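Local coordinates for protein Atp-dependent DNA ligase (PDB 4D05) that probably seals nicks in DNA with ATP as cofactor, working through an enzyme-adenylate, as a minimal-type bacterial DNA ligase, at residues 179-184 against 233-238. Residues are numbered along the deposited sequence; the frame is centred on the assembly and turned at random.
Sequences EDAEAT and ITYRFT
With CG set between backbone N and carbonyl carbon, Tyr235 (chi1 64°) and Phe237 (chi1 70°) lean their rings over the neighbouring strand 179-184, against Glu179, Ala181 and Ala183. The two strands are antiparallel neighbours in the five-stranded sheet of the OB-like domain, with 199-206 beyond one and 250-256 beyond the other. Paired backbone bonds at Glu179-Phe237, Ala181-Tyr235 and Ala183-Ile233 fix the register. At the non-hydrogen-bonded pairs the backbones close in, and CA-H...O contacts such as Asp180 CA to Tyr235 O (3.2 Å) fill the intervals.

On the aromatic side, Glu179 CB sits over one face of the Phe237 ring, 3.7 Å from its centroid, a CH-pi contact offset toward the rim. The extended Glu179 chain holds its carboxylate beside CZ and CE2 of the ring, its plane turned 46° from the ring's, and OE2 accepts a hydrogen bond from Gly239 N. Ala181 CB packs against both rings, at 3.7 Å from Tyr235 CZ and 3.9 Å from Phe237 CE1. Phe212 meets the Tyr235 ring edge-to-face, while Asn206 binds its hydroxyl. On this side one water donates to Glu182 O at 2.8 Å and also bonds Tyr235 OH at 3.1 Å.

The reverse side is polar. In one of two Asp180 conformers, carboxylate and Arg236 guanidinium lie nearly coplanar, yet the salt bridge from Arg236 NE to Asp180 OD1 is weak at 3.3 Å; Phe178 adds a cation-pi contact to Arg236. Glu182 is bent at chi2, and Thr234 OG1, which also accepts from Arg255 NH1, donates to the anti side of Glu182 OE2 at 2.8 Å, somewhat out of the carboxylate plane.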
loop_
_atom_site.group_PDB
_atom_site.type_symbol
_atom_site.label_atom_id
_atom_site.label_comp_id
_atom_site.label_asym_id
_atom_site.label_seq_id
_atom_site.Cartn_x
_atom_site.Cartn_y
_atom_site.Cartn_z
ATOM N N GLU A 179 -7.328 -0.633 -7.202
ATOM C CA GLU A 179 -6.055 -0.844 -7.869
ATOM C C GLU A 179 -6.107 -0.112 -9.230
ATOM O O GLU A 179 -7.175 0.071 -9.800
ATOM C CB GLU A 179 -5.868 -2.365 -8.137
ATOM C CG GLU A 179 -5.932 -3.291 -6.883
ATOM C CD GLU A 179 -5.890 -4.790 -7.258
ATOM O OE1 GLU A 179 -4.854 -5.216 -7.851
ATOM O OE2 GLU A 179 -6.898 -5.529 -6.988
ATOM N N ASP A 180 -4.955 0.383 -9.671
ATOM C CA ASP A 180 -4.799 0.982 -11.005
ATOM C C ASP A 180 -3.781 0.131 -11.804
ATOM O O ASP A 180 -2.924 -0.545 -11.221
ATOM C CB ASP A 180 -4.335 2.452 -10.908
ATOM C CG ASP A 180 -5.467 3.429 -10.536
ATOM O OD1 ASP A 180 -6.637 3.001 -10.390
ATOM O OD2 ASP A 180 -5.184 4.649 -10.411
ATOM N N ALA A 181 -3.882 0.140 -13.133
ATOM C CA ALA A 181 -2.891 -0.510 -13.973
ATOM C C ALA A 181 -3.011 0.078 -15.374
ATOM O O ALA A 181 -3.917 0.889 -15.634
ATOM C CB ALA A 181 -3.147 -1.950 -14.007
ATOM N N GLU A 182 -2.091 -0.309 -16.257
ATOM C CA GLU A 182 -2.089 0.206 -17.633
ATOM C C GLU A 182 -2.517 -0.807 -18.692
ATOM O O GLU A 182 -2.358 -2.029 -18.552
ATOM C CB GLU A 182 -0.708 0.796 -17.997
ATOM C CG GLU A 182 -0.447 2.188 -17.377
ATOM C CD GLU A 182 -0.306 2.146 -15.870
ATOM O OE1 GLU A 182 0.662 1.522 -15.392
ATOM O OE2 GLU A 182 -1.142 2.749 -15.154
ATOM N N ALA A 183 -3.063 -0.279 -19.777
ATOM C CA ALA A 183 -3.479 -1.109 -20.905
ATOM C C ALA A 183 -3.434 -0.272 -22.160
ATOM O O ALA A 183 -3.455 0.956 -22.093
ATOM C CB ALA A 183 -4.885 -1.642 -20.715
ATOM N N THR A 184 -3.431 -0.946 -23.308
ATOM C CA THR A 184 -3.398 -0.260 -24.593
ATOM C C THR A 184 -4.792 -0.267 -25.218
ATOM O O THR A 184 -5.438 -1.309 -25.272
ATOM C CB THR A 184 -2.394 -0.951 -25.533
ATOM O OG1 THR A 184 -1.086 -0.858 -24.975
ATOM C CG2 THR A 184 -2.390 -0.325 -26.933
ATOM N N ILE A 233 -3.295 3.732 -21.506
ATOM C CA ILE A 233 -4.193 4.368 -20.569
ATOM C C ILE A 233 -4.072 3.675 -19.235
ATOM O O ILE A 233 -3.584 2.544 -19.165
ATOM C CB ILE A 233 -5.668 4.377 -21.076
ATOM C CG1 ILE A 233 -6.253 2.959 -21.250
ATOM C CG2 ILE A 233 -5.712 5.153 -22.398
ATOM C CD1 ILE A 233 -6.822 2.355 -20.001
ATOM N N THR A 234 -4.527 4.368 -18.186
ATOM C CA THR A 234 -4.634 3.776 -16.870
ATOM C C THR A 234 -6.097 3.480 -16.604
ATOM O O THR A 234 -6.969 4.317 -16.878
ATOM C CB THR A 234 -4.123 4.733 -15.799
ATOM O OG1 THR A 234 -2.708 4.893 -15.957
ATOM C CG2 THR A 234 -4.404 4.175 -14.408
ATOM N N TYR A 235 -6.348 2.281 -16.086
ATOM C CA TYR A 235 -7.682 1.890 -15.671
ATOM C C TYR A 235 -7.642 1.526 -14.198
ATOM O O TYR A 235 -6.576 1.245 -13.653
ATOM C CB TYR A 235 -8.218 0.743 -16.509
ATOM C CG TYR A 235 -7.450 -0.541 -16.385
ATOM C CD1 TYR A 235 -6.328 -0.775 -17.172
ATOM C CD2 TYR A 235 -7.857 -1.522 -15.509
ATOM C CE1 TYR A 235 -5.605 -1.968 -17.062
ATOM C CE2 TYR A 235 -7.158 -2.711 -15.387
ATOM C CZ TYR A 235 -6.022 -2.928 -16.155
ATOM O OH TYR A 235 -5.340 -4.135 -16.037
ATOM N N ARG A 236 -8.821 1.548 -13.592
ATOM C CA ARG A 236 -8.994 1.296 -12.180
ATOM C C ARG A 236 -9.856 0.059 -12.042
ATOM O O ARG A 236 -10.722 -0.202 -12.892
ATOM C CB ARG A 236 -9.658 2.529 -11.561
ATOM C CG ARG A 236 -9.936 2.417 -10.089
ATOM C CD ARG A 236 -10.375 3.738 -9.544
ATOM N NE ARG A 236 -9.366 4.779 -9.742
ATOM C CZ ARG A 236 -9.542 6.049 -9.374
ATOM N NH1 ARG A 236 -10.680 6.445 -8.783
ATOM N NH2 ARG A 236 -8.586 6.934 -9.583
ATOM N N PHE A 237 -9.588 -0.761 -11.021
ATOM C CA PHE A 237 -10.299 -2.019 -10.872
ATOM C C PHE A 237 -10.129 -2.543 -9.454
ATOM O O PHE A 237 -9.390 -1.980 -8.672
ATOM C CB PHE A 237 -9.754 -3.045 -11.876
ATOM C CG PHE A 237 -8.357 -3.513 -11.565
ATOM C CD1 PHE A 237 -7.270 -2.732 -11.869
ATOM C CD2 PHE A 237 -8.132 -4.754 -10.960
ATOM C CE1 PHE A 237 -5.978 -3.162 -11.586
ATOM C CE2 PHE A 237 -6.826 -5.193 -10.684
ATOM C CZ PHE A 237 -5.755 -4.388 -11.011
ATOM N N THR A 238 -10.774 -3.642 -9.143
ATOM C CA THR A 238 -10.438 -4.324 -7.886
ATOM C C THR A 238 -10.628 -5.835 -8.035
ATOM O O THR A 238 -11.741 -6.315 -8.221
ATOM C CB THR A 238 -11.203 -3.724 -6.693
ATOM O OG1 THR A 238 -10.748 -4.375 -5.502
ATOM C CG2 THR A 238 -12.699 -3.914 -6.828
HETATM O O HOH W 1 -2.336 -4.173 -16.722
#